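Local structure of putative GGDEF domain protein (7E6G) at residues W11-L16 against R32-S37; E121-S126 against Q131-A136; L248-S253 against K257-A262. The protein probably catalyses the magnesium-dependent condensation of two GTP molecules into cyclic di-GMP, with release of two diphosphates. All coordinates share one frame; numbering follows the deposited sequence.

Overall arrangement
Contact 1 closes a helical hairpin near the N-terminus, while contacts 2 and 3 belong to the GGDEF domain on the opposite side of the chain's centre; the centres of contacts 1 and 2 are about 111 Å apart. Contacts 2 and 3 reach the same sheet, their nearest atoms about 7 Å apart. In contact 1, partly buried, two helices meet through one arginine and small apolar patches. Contact 2, also partly buried, joins helix 112-128 to the loop leading into strand 134-140 through tyrosine, serine and asparagine hydrogen bonds. Contact 3, the surface one, lies on the outermost strand 258-260 and is mainly apolar, with a lysine facing the nucleotide. Contacts 1 and 3 both touch the second subunit.

Contact 1. Residues W11-L16 against R32-S37; sequences WIDGLL and RLRQQS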
loop_
_atom_site.group_PDB
_atom_site.type_symbol
_atom_site.label_atom_id
_atom_site.label_comp_id
_atom_site.label_asym_id
_atom_site.label_seq_id
_atom_site.Cartn_x
_atom_site.Cartn_y
_atom_site.Cartn_z
ATOM N N TRP A 11 26.009 -13.693 61.302
ATOM C CA TRP A 11 26.402 -14.733 62.254
ATOM C C TRP A 11 27.910 -14.961 62.229
ATOM O O TRP A 11 28.557 -15.063 63.279
ATOM C CB TRP A 11 25.652 -16.026 61.945
ATOM C CG TRP A 11 26.006 -17.137 62.891
ATOM C CD1 TRP A 11 26.001 -17.083 64.254
ATOM C CD2 TRP A 11 26.447 -18.463 62.545
ATOM N NE1 TRP A 11 26.395 -18.291 64.780
ATOM C CE2 TRP A 11 26.681 -19.152 63.754
ATOM C CE3 TRP A 11 26.666 -19.132 61.334
ATOM C CZ2 TRP A 11 27.119 -20.479 63.788
ATOM C CZ3 TRP A 11 27.098 -20.456 61.367
ATOM C CH2 TRP A 11 27.322 -21.113 62.584
ATOM N N ILE A 12 28.488 -15.007 61.031
ATOM C CA ILE A 12 29.925 -15.187 60.883
ATOM C C ILE A 12 30.680 -14.003 61.467
ATOM O O ILE A 12 31.738 -14.171 62.089
ATOM C CB ILE A 12 30.265 -15.401 59.401
ATOM C CG1 ILE A 12 29.909 -16.822 58.994
ATOM C CG2 ILE A 12 31.729 -15.137 59.140
ATOM C CD1 ILE A 12 29.471 -16.916 57.587
ATOM N N ASP A 13 30.163 -12.789 61.253
ATOM C CA ASP A 13 30.753 -11.588 61.841
ATOM C C ASP A 13 30.844 -11.711 63.351
ATOM O O ASP A 13 31.890 -11.436 63.963
ATOM C CB ASP A 13 29.909 -10.374 61.470
ATOM C CG ASP A 13 30.740 -9.171 61.179
ATOM O OD1 ASP A 13 31.191 -8.506 62.140
ATOM O OD2 ASP A 13 30.947 -8.900 59.981
ATOM N N GLY A 14 29.742 -12.122 63.968
ATOM C CA GLY A 14 29.747 -12.295 65.404
ATOM C C GLY A 14 30.744 -13.348 65.842
ATOM O O GLY A 14 31.483 -13.152 66.808
ATOM N N LEU A 15 30.777 -14.480 65.130
ATOM C CA LEU A 15 31.725 -15.545 65.452
ATOM C C LEU A 15 33.163 -15.039 65.386
ATOM O O LEU A 15 33.977 -15.305 66.282
ATOM C CB LEU A 15 31.531 -16.720 64.487
ATOM C CG LEU A 15 30.486 -17.792 64.782
ATOM C CD1 LEU A 15 29.276 -17.169 65.418
ATOM C CD2 LEU A 15 30.099 -18.512 63.494
ATOM N N LEU A 16 33.492 -14.306 64.317
ATOM C CA LEU A 16 34.865 -13.863 64.103
ATOM C C LEU A 16 35.276 -12.808 65.110
ATOM O O LEU A 16 36.468 -12.690 65.417
ATOM C CB LEU A 16 35.028 -13.321 62.689
ATOM C CG LEU A 16 35.035 -14.390 61.604
ATOM C CD1 LEU A 16 34.930 -13.754 60.221
ATOM C CD2 LEU A 16 36.281 -15.271 61.741
ATOM N N ARG A 32 39.218 -16.170 56.115
ATOM C CA ARG A 32 39.658 -16.255 54.729
ATOM C C ARG A 32 38.522 -16.697 53.824
ATOM O O ARG A 32 38.325 -16.139 52.741
ATOM C CB ARG A 32 40.846 -17.204 54.611
ATOM C CG ARG A 32 42.084 -16.631 55.224
ATOM C CD ARG A 32 43.210 -17.621 55.242
ATOM N NE ARG A 32 43.617 -17.977 53.896
ATOM C CZ ARG A 32 44.743 -18.612 53.613
ATOM N NH1 ARG A 32 45.571 -18.959 54.594
ATOM N NH2 ARG A 32 45.030 -18.903 52.351
ATOM N N LEU A 33 37.726 -17.659 54.274
ATOM C CA LEU A 33 36.689 -18.170 53.392
ATOM C C LEU A 33 35.520 -17.196 53.280
ATOM O O LEU A 33 34.935 -17.052 52.200
ATOM C CB LEU A 33 36.237 -19.551 53.843
ATOM C CG LEU A 33 35.217 -20.163 52.893
ATOM C CD1 LEU A 33 35.900 -20.978 51.826
ATOM C CD2 LEU A 33 34.363 -21.039 53.719
ATOM N N ARG A 34 35.170 -16.498 54.362
ATOM C CA ARG A 34 34.146 -15.461 54.245
ATOM C C ARG A 34 34.576 -14.384 53.251
ATOM O O ARG A 34 33.785 -13.937 52.401
ATOM C CB ARG A 34 33.866 -14.845 55.613
ATOM C CG ARG A 34 32.814 -13.753 55.571
ATOM C CD ARG A 34 33.406 -12.408 55.926
ATOM N NE ARG A 34 32.543 -11.687 56.857
ATOM C CZ ARG A 34 32.961 -11.115 57.982
ATOM N NH1 ARG A 34 34.241 -11.151 58.331
ATOM N NH2 ARG A 34 32.088 -10.495 58.757
ATOM N N GLN A 35 35.836 -13.969 53.336
ATOM C CA GLN A 35 36.380 -13.047 52.350
ATOM C C GLN A 35 36.250 -13.604 50.921
ATOM O O GLN A 35 35.812 -12.899 49.991
ATOM C CB GLN A 35 37.823 -12.774 52.718
ATOM C CG GLN A 35 38.382 -11.471 52.257
ATOM C CD GLN A 35 39.901 -11.553 52.314
ATOM O OE1 GLN A 35 40.586 -10.528 52.412
ATOM N NE2 GLN A 35 40.410 -12.792 52.399
ATOM N N GLN A 36 36.611 -14.881 50.729
ATOM C CA GLN A 36 36.544 -15.468 49.394
ATOM C C GLN A 36 35.116 -15.464 48.868
ATOM O O GLN A 36 34.877 -15.232 47.675
ATOM C CB GLN A 36 37.100 -16.888 49.420
ATOM C CG GLN A 36 36.845 -17.680 48.139
ATOM C CD GLN A 36 37.689 -18.929 48.059
ATOM O OE1 GLN A 36 38.908 -18.847 47.958
ATOM N NE2 GLN A 36 37.053 -20.093 48.145
ATOM N N SER A 37 34.153 -15.708 49.751
ATOM C CA SER A 37 32.766 -15.728 49.317
ATOM C C SER A 37 32.314 -14.341 48.900
ATOM O O SER A 37 31.556 -14.196 47.935
ATOM C CB SER A 37 31.884 -16.271 50.431
ATOM O OG SER A 37 32.370 -17.525 50.864
#
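Ile12 and Arg34 face each other with CA atoms 7.9 Å apart where the short helical segments 11-16 and 32-37 run nearly antiparallel, their axes at 151° and 11.5 Å apart at closest approach. They form a helical hairpin, in which helix 3-17 folds back along the start of the long helix 27-102. Arg34 bridges this wide gap. Its CG stands anti to the backbone N (chi1 180°), and bends at chi2 and chi3 carry the guanidinium across to the other helix. Ile12 slides past the arginine in the opposite direction, CG2 lying 4.0 Å from Arg34 CG and over one face of the guanidinium, offset toward the rim. Leu16 approaches obliquely, with CD1 closest to Arg34 NH1. The Asp13 carboxylate sits at the guanidinium edge; a salt bridge to NH2 is plausible, but the modelled positions are too close for its geometry to be trusted. Asp9 is a second acidic partner of Arg34, forming a salt bridge with NE. Ile12 and Leu16 also pack on Leu30. The second subunit covers another side of helix 27-102, its Leu33 packing on Leu33 here. Next to Arg34, Leu33 O accepts from Ser37, one turn later, through both N and OG, each at 2.9 Å and from opposite faces of the carbonyl plane.

Contact 2. Residues E121-S126 against Q131-A136; sequences EENERS and QSYVLA
In the helix-to-strand connection of the GGDEF domain, Ser126 meets Gln131 and Asn123 meets Tyr133, tying helix 112-128 to the loop that leads into strand 134-140, the central strand of the sheet, at whose far end Asp139 and Val140 bind magnesium. The hydroxyl of Ser126 donates to Gln131 O, OG lying 2.5 Å from it and tilted 33° out of the carbonyl plane. Two residues on, Tyr133 points its ring at the helix, CG set between the backbone N and the carbonyl carbon (chi1 57°). Its OH donates to Asn123 OD1 over 2.9 Å, almost straight in line with the Asn123 C=O. Glu122 CB packs obliquely against the same ring, 3.8 Å from CD1. Gln131 OE1 meets the edge of the Arg125 guanidinium beside CD, 3.3 Å from Arg125 CD, with amide and guanidinium planes 70° apart; the guanidinium pairs with Glu122 OE2 by charge alone. Tyr133 is also stacked on His230 and weakly hydrogen-bonded through OH to Thr239. With its O-H directed at Asn123 OD1 and its ring packed by Glu122 CB and His230, this buried tyrosine would be restricted in its rotation.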
loop_
_atom_site.group_PDB
_atom_site.type_symbol
_atom_site.label_atom_id
_atom_site.label_comp_id
_atom_site.label_asym_id
_atom_site.label_seq_id
_atom_site.Cartn_x
_atom_site.Cartn_y
_atom_site.Cartn_z
ATOM N N GLU A 121 -23.308 0.176 -31.675
ATOM C CA GLU A 121 -22.952 -1.115 -31.082
ATOM C C GLU A 121 -24.107 -2.117 -31.157
ATOM O O GLU A 121 -23.869 -3.330 -31.218
ATOM C CB GLU A 121 -22.433 -0.956 -29.649
ATOM C CG GLU A 121 -23.360 -0.336 -28.652
ATOM C CD GLU A 121 -22.635 0.044 -27.362
ATOM O OE1 GLU A 121 -23.195 -0.177 -26.256
ATOM O OE2 GLU A 121 -21.492 0.557 -27.460
ATOM N N GLU A 122 -25.352 -1.653 -31.236
ATOM C CA GLU A 122 -26.437 -2.609 -31.431
ATOM C C GLU A 122 -26.547 -3.089 -32.880
ATOM O O GLU A 122 -26.947 -4.235 -33.108
ATOM C CB GLU A 122 -27.763 -2.013 -30.958
ATOM C CG GLU A 122 -27.890 -1.914 -29.436
ATOM C CD GLU A 122 -27.797 -3.259 -28.751
ATOM O OE1 GLU A 122 -28.269 -4.248 -29.347
ATOM O OE2 GLU A 122 -27.268 -3.322 -27.615
ATOM N N ASN A 123 -26.115 -2.360 -33.835
ATOM C CA ASN A 123 -26.080 -2.840 -35.135
ATOM C C ASN A 123 -25.100 -3.851 -35.216
ATOM O O ASN A 123 -25.311 -4.675 -35.955
ATOM C CB ASN A 123 -25.627 -1.859 -36.119
ATOM C CG ASN A 123 -26.645 -1.491 -37.048
ATOM O OD1 ASN A 123 -27.612 -1.291 -36.693
ATOM N ND2 ASN A 123 -26.382 -1.371 -38.204
ATOM N N GLU A 124 -23.940 -3.712 -34.602
ATOM C CA GLU A 124 -22.926 -4.765 -34.594
ATOM C C GLU A 124 -23.429 -6.026 -33.881
ATOM O O GLU A 124 -23.258 -7.146 -34.390
ATOM C CB GLU A 124 -21.626 -4.238 -33.978
ATOM C CG GLU A 124 -20.793 -3.386 -34.962
ATOM C CD GLU A 124 -19.833 -2.411 -34.272
ATOM O OE1 GLU A 124 -19.358 -1.456 -34.941
ATOM O OE2 GLU A 124 -19.544 -2.603 -33.069
ATOM N N ARG A 125 -24.114 -5.906 -32.821
ATOM C CA ARG A 125 -24.620 -7.025 -32.142
ATOM C C ARG A 125 -25.591 -7.767 -32.948
ATOM O O ARG A 125 -25.800 -8.864 -32.735
ATOM C CB ARG A 125 -25.257 -6.548 -30.893
ATOM C CG ARG A 125 -25.498 -7.540 -29.821
ATOM C CD ARG A 125 -26.282 -6.881 -28.737
ATOM N NE ARG A 125 -25.815 -7.222 -27.420
ATOM C CZ ARG A 125 -24.949 -6.532 -26.690
ATOM N NH1 ARG A 125 -24.560 -6.995 -25.513
ATOM N NH2 ARG A 125 -24.438 -5.413 -27.112
ATOM N N SER A 126 -26.334 -7.104 -33.764
ATOM C CA SER A 126 -27.293 -7.701 -34.639
ATOM C C SER A 126 -26.756 -8.506 -35.688
ATOM O O SER A 126 -27.386 -9.332 -36.181
ATOM C CB SER A 126 -28.154 -6.671 -35.232
ATOM O OG SER A 126 -29.032 -6.258 -34.259
ATOM N N GLN A 131 -29.711 -10.811 -33.259
ATOM C CA GLN A 131 -30.700 -10.233 -32.439
ATOM C C GLN A 131 -30.896 -8.770 -32.816
ATOM O O GLN A 131 -29.972 -8.009 -32.695
ATOM C CB GLN A 131 -30.157 -10.362 -31.013
ATOM C CG GLN A 131 -28.641 -10.352 -30.853
ATOM C CD GLN A 131 -28.163 -10.065 -29.462
ATOM O OE1 GLN A 131 -28.644 -9.162 -28.825
ATOM N NE2 GLN A 131 -27.169 -10.788 -29.007
ATOM N N SER A 132 -32.067 -8.384 -33.265
ATOM C CA SER A 132 -32.285 -7.062 -33.609
ATOM C C SER A 132 -32.936 -6.245 -32.597
ATOM O O SER A 132 -33.244 -6.647 -31.587
ATOM C CB SER A 132 -32.927 -6.947 -34.919
ATOM O OG SER A 132 -34.224 -7.317 -34.807
ATOM N N TYR A 133 -32.948 -4.991 -32.860
ATOM C CA TYR A 133 -33.589 -4.027 -31.980
ATOM C C TYR A 133 -34.743 -3.365 -32.720
ATOM O O TYR A 133 -34.864 -3.459 -33.947
ATOM C CB TYR A 133 -32.599 -2.962 -31.492
ATOM C CG TYR A 133 -31.940 -2.225 -32.627
ATOM C CD1 TYR A 133 -30.749 -2.686 -33.180
ATOM C CD2 TYR A 133 -32.538 -1.102 -33.189
ATOM C CE1 TYR A 133 -30.148 -2.031 -34.238
ATOM C CE2 TYR A 133 -31.943 -0.418 -34.235
ATOM C CZ TYR A 133 -30.744 -0.895 -34.763
ATOM O OH TYR A 133 -30.162 -0.230 -35.814
ATOM N N VAL A 134 -35.604 -2.689 -31.972
ATOM C CA VAL A 134 -36.606 -1.857 -32.625
ATOM C C VAL A 134 -36.358 -0.404 -32.245
ATOM O O VAL A 134 -35.767 -0.087 -31.209
ATOM C CB VAL A 134 -38.060 -2.290 -32.306
ATOM C CG1 VAL A 134 -38.200 -3.819 -32.400
ATOM C CG2 VAL A 134 -38.511 -1.777 -30.958
ATOM N N LEU A 135 -36.796 0.477 -33.126
ATOM C CA LEU A 135 -36.594 1.911 -33.026
ATOM C C LEU A 135 -37.961 2.575 -33.062
ATOM O O LEU A 135 -38.744 2.330 -33.987
ATOM C CB LEU A 135 -35.741 2.391 -34.201
ATOM C CG LEU A 135 -34.575 3.338 -33.993
ATOM C CD1 LEU A 135 -33.662 2.810 -32.899
ATOM C CD2 LEU A 135 -33.849 3.448 -35.319
ATOM N N ALA A 136 -38.257 3.404 -32.067
ATOM C CA ALA A 136 -39.495 4.181 -32.050
ATOM C C ALA A 136 -39.136 5.660 -31.963
ATOM O O ALA A 136 -38.442 6.076 -31.040
ATOM C CB ALA A 136 -40.386 3.750 -30.883
#

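Contact 3. Residues L248-S253 against K257-A262; sequences LDAKRS and KCVFAA. With G2P (phosphomethylphosphonic acid guanylate ester), chain H.
The Arg252 guanidinium has Leu248 CD1 over one face, offset toward the rim, within segment 248-253 and apart from the strand; the contact itself is carried by the aliphatic atoms of Ala250 and Val259. It closes the beta-alpha-beta unit of the GGDEF domain formed by strand 223-229, helix 236-252 and strand 258-260, the end of the helix lying against the outermost strand. Val259 meets the helix with both methyls: CG1 is 3.6 Å from Ala250 CA and 3.8 Å from Ala250 CB, while CG2 comes 4.0 Å from Asp249 CB. CG1 sits beside the backbone N of Val259 (chi1 -43°), which turns it onto Ala250. The small Ala250 side chain also reaches Lys257 O, and the CA atoms of Ala250 and Lys257 are 5.3 Å apart. Lys251 leaves the helix on the side away from the strand, and its bent chain brings NZ near O1G of the gamma-phosphate of the bound GTP analogue; CE is modelled too close to the same oxygen, leaving the detail doubtful. NZ also forms a salt bridge with Asp141 and a hydrogen bond with Asp139, a magnesium ligand. One face of the helix thus packs on the strand while another serves the nucleotide pocket. Where the helix ends, Ser253 OG turns back to donate to Ala250 O at 3.2 Å, and the same OG lies 3.7 Å from Lys257 CG.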
loop_
_atom_site.group_PDB
_atom_site.type_symbol
_atom_site.label_atom_id
_atom_site.label_comp_id
_atom_site.label_asym_id
_atom_site.label_seq_id
_atom_site.Cartn_x
_atom_site.Cartn_y
_atom_site.Cartn_z
ATOM N N LEU A 248 -43.259 10.424 -40.106
ATOM C CA LEU A 248 -43.884 11.351 -41.048
ATOM C C LEU A 248 -45.276 10.870 -41.440
ATOM O O LEU A 248 -46.224 11.665 -41.504
ATOM C CB LEU A 248 -43.014 11.513 -42.285
ATOM C CG LEU A 248 -42.912 12.870 -42.964
ATOM C CD1 LEU A 248 -42.798 12.627 -44.437
ATOM C CD2 LEU A 248 -44.083 13.785 -42.671
ATOM N N ASP A 249 -45.422 9.568 -41.701
ATOM C CA ASP A 249 -46.745 9.042 -42.048
ATOM C C ASP A 249 -47.730 9.192 -40.889
ATOM O O ASP A 249 -48.904 9.525 -41.099
ATOM C CB ASP A 249 -46.642 7.582 -42.471
ATOM C CG ASP A 249 -45.879 7.409 -43.765
ATOM O OD1 ASP A 249 -45.885 8.360 -44.598
ATOM O OD2 ASP A 249 -45.258 6.329 -43.928
ATOM N N ALA A 250 -47.279 8.922 -39.662
ATOM C CA ALA A 250 -48.114 9.205 -38.505
ATOM C C ALA A 250 -48.587 10.650 -38.542
ATOM O O ALA A 250 -49.782 10.936 -38.402
ATOM C CB ALA A 250 -47.346 8.912 -37.216
ATOM N N LYS A 251 -47.663 11.575 -38.789
ATOM C CA LYS A 251 -48.010 12.988 -38.713
ATOM C C LYS A 251 -48.983 13.389 -39.811
ATOM O O LYS A 251 -49.897 14.183 -39.574
ATOM C CB LYS A 251 -46.752 13.843 -38.782
ATOM C CG LYS A 251 -46.714 14.894 -37.693
ATOM C CD LYS A 251 -45.779 14.469 -36.572
ATOM C CE LYS A 251 -45.291 15.645 -35.751
ATOM N NZ LYS A 251 -45.571 15.575 -34.335
ATOM N N ARG A 252 -48.796 12.858 -41.020
ATOM C CA ARG A 252 -49.675 13.196 -42.133
ATOM C C ARG A 252 -51.062 12.597 -41.960
ATOM O O ARG A 252 -52.039 13.144 -42.487
ATOM C CB ARG A 252 -49.057 12.716 -43.437
ATOM C CG ARG A 252 -47.835 13.488 -43.836
ATOM C CD ARG A 252 -47.303 12.964 -45.151
ATOM N NE ARG A 252 -46.432 13.933 -45.801
ATOM C CZ ARG A 252 -45.452 13.605 -46.636
ATOM N NH1 ARG A 252 -45.228 12.324 -46.917
ATOM N NH2 ARG A 252 -44.702 14.556 -47.193
ATOM N N SER A 253 -51.172 11.492 -41.220
ATOM C CA SER A 253 -52.420 10.759 -41.063
ATOM C C SER A 253 -53.228 11.200 -39.848
ATOM O O SER A 253 -54.172 10.507 -39.468
ATOM C CB SER A 253 -52.134 9.254 -40.990
ATOM O OG SER A 253 -51.829 8.831 -39.671
ATOM N N LYS A 257 -51.099 9.262 -33.467
ATOM C CA LYS A 257 -51.051 8.024 -34.226
ATOM C C LYS A 257 -49.679 7.390 -34.054
ATOM O O LYS A 257 -48.706 8.051 -33.682
ATOM C CB LYS A 257 -51.324 8.263 -35.722
ATOM C CG LYS A 257 -52.672 7.786 -36.200
ATOM C CD LYS A 257 -53.744 8.847 -35.984
ATOM C CE LYS A 257 -55.161 8.274 -36.096
ATOM N NZ LYS A 257 -55.400 7.609 -37.425
ATOM N N CYS A 258 -49.608 6.099 -34.354
ATOM C CA CYS A 258 -48.358 5.351 -34.260
ATOM C C CYS A 258 -48.333 4.377 -35.430
ATOM O O CYS A 258 -49.058 3.377 -35.421
ATOM C CB CYS A 258 -48.256 4.627 -32.928
ATOM S SG CYS A 258 -46.901 3.464 -32.845
ATOM N N VAL A 259 -47.520 4.663 -36.441
ATOM C CA VAL A 259 -47.479 3.811 -37.622
ATOM C C VAL A 259 -46.207 2.971 -37.605
ATOM O O VAL A 259 -45.128 3.436 -37.217
ATOM C CB VAL A 259 -47.603 4.619 -38.925
ATOM C CG1 VAL A 259 -48.651 5.673 -38.783
ATOM C CG2 VAL A 259 -46.290 5.186 -39.323
ATOM N N PHE A 260 -46.362 1.705 -37.980
ATOM C CA PHE A 260 -45.278 0.760 -38.181
ATOM C C PHE A 260 -44.929 0.711 -39.663
ATOM O O PHE A 260 -45.784 0.919 -40.529
ATOM C CB PHE A 260 -45.666 -0.635 -37.675
ATOM C CG PHE A 260 -45.856 -0.715 -36.176
ATOM C CD1 PHE A 260 -46.975 -0.144 -35.569
ATOM C CD2 PHE A 260 -44.921 -1.360 -35.373
ATOM C CE1 PHE A 260 -47.155 -0.209 -34.185
ATOM C CE2 PHE A 260 -45.093 -1.440 -33.994
ATOM C CZ PHE A 260 -46.209 -0.858 -33.399
ATOM N N ALA A 261 -43.646 0.485 -39.943
ATOM C CA ALA A 261 -43.147 0.195 -41.282
ATOM C C ALA A 261 -42.714 -1.267 -41.343
ATOM O O ALA A 261 -42.031 -1.754 -40.433
ATOM C CB ALA A 261 -41.967 1.109 -41.634
ATOM N N ALA A 262 -43.118 -1.973 -42.402
ATOM C CA ALA A 262 -42.674 -3.345 -42.655
ATOM C C ALA A 262 -41.967 -3.409 -44.011
ATOM O O ALA A 262 -41.661 -2.374 -44.621
ATOM C CB ALA A 262 -43.839 -4.337 -42.593
HETATM P PG G2P H . -46.472 19.113 -35.047
HETATM O O1G G2P H . -45.782 18.004 -34.972
HETATM O O2G G2P H . -47.614 19.036 -34.430
HETATM O O3G G2P H . -46.546 19.656 -36.261
HETATM O O3B G2P H . -45.530 20.021 -34.253
HETATM P PB G2P H . -45.437 21.452 -33.613
HETATM O O1B G2P H . -45.199 21.151 -32.373
HETATM O O2B G2P H . -46.472 22.256 -33.832
HETATM C C3A G2P H . -44.108 22.361 -34.249
HETATM P PA G2P H . -42.581 21.809 -34.471
HETATM O O1A G2P H . -42.803 22.260 -35.767
HETATM O O2A G2P H . -42.954 20.492 -34.028
HETATM O "O5'" G2P H . -42.293 22.844 -33.447
HETATM C "C5'" G2P H . -41.952 22.542 -32.100
HETATM C "C4'" G2P H . -41.484 23.746 -31.346
HETATM O "O4'" G2P H . -40.571 23.224 -30.561
HETATM C "C3'" G2P H . -40.623 24.538 -32.174
HETATM O "O3'" G2P H . -41.229 25.760 -32.336
HETATM C "C2'" G2P H . -39.405 24.597 -31.341
HETATM O "O2'" G2P H . -38.781 25.810 -31.277
HETATM C "C1'" G2P H . -39.925 24.261 -30.064
HETATM N N9 G2P H . -38.919 23.814 -29.178
HETATM C C8 G2P H . -37.878 23.211 -29.647
HETATM N N7 G2P H . -37.074 22.881 -28.689
HETATM C C5 G2P H . -37.586 23.248 -27.597
HETATM C C6 G2P H . -37.177 23.124 -26.361
HETATM O O6 G2P H . -36.152 22.611 -26.043
HETATM N N1 G2P H . -37.964 23.616 -25.352
HETATM C C2 G2P H . -39.120 24.220 -25.677
HETATM N N2 G2P H . -39.813 24.644 -24.756
HETATM N N3 G2P H . -39.480 24.325 -26.946
HETATM C C4 G2P H . -38.743 23.825 -27.901
#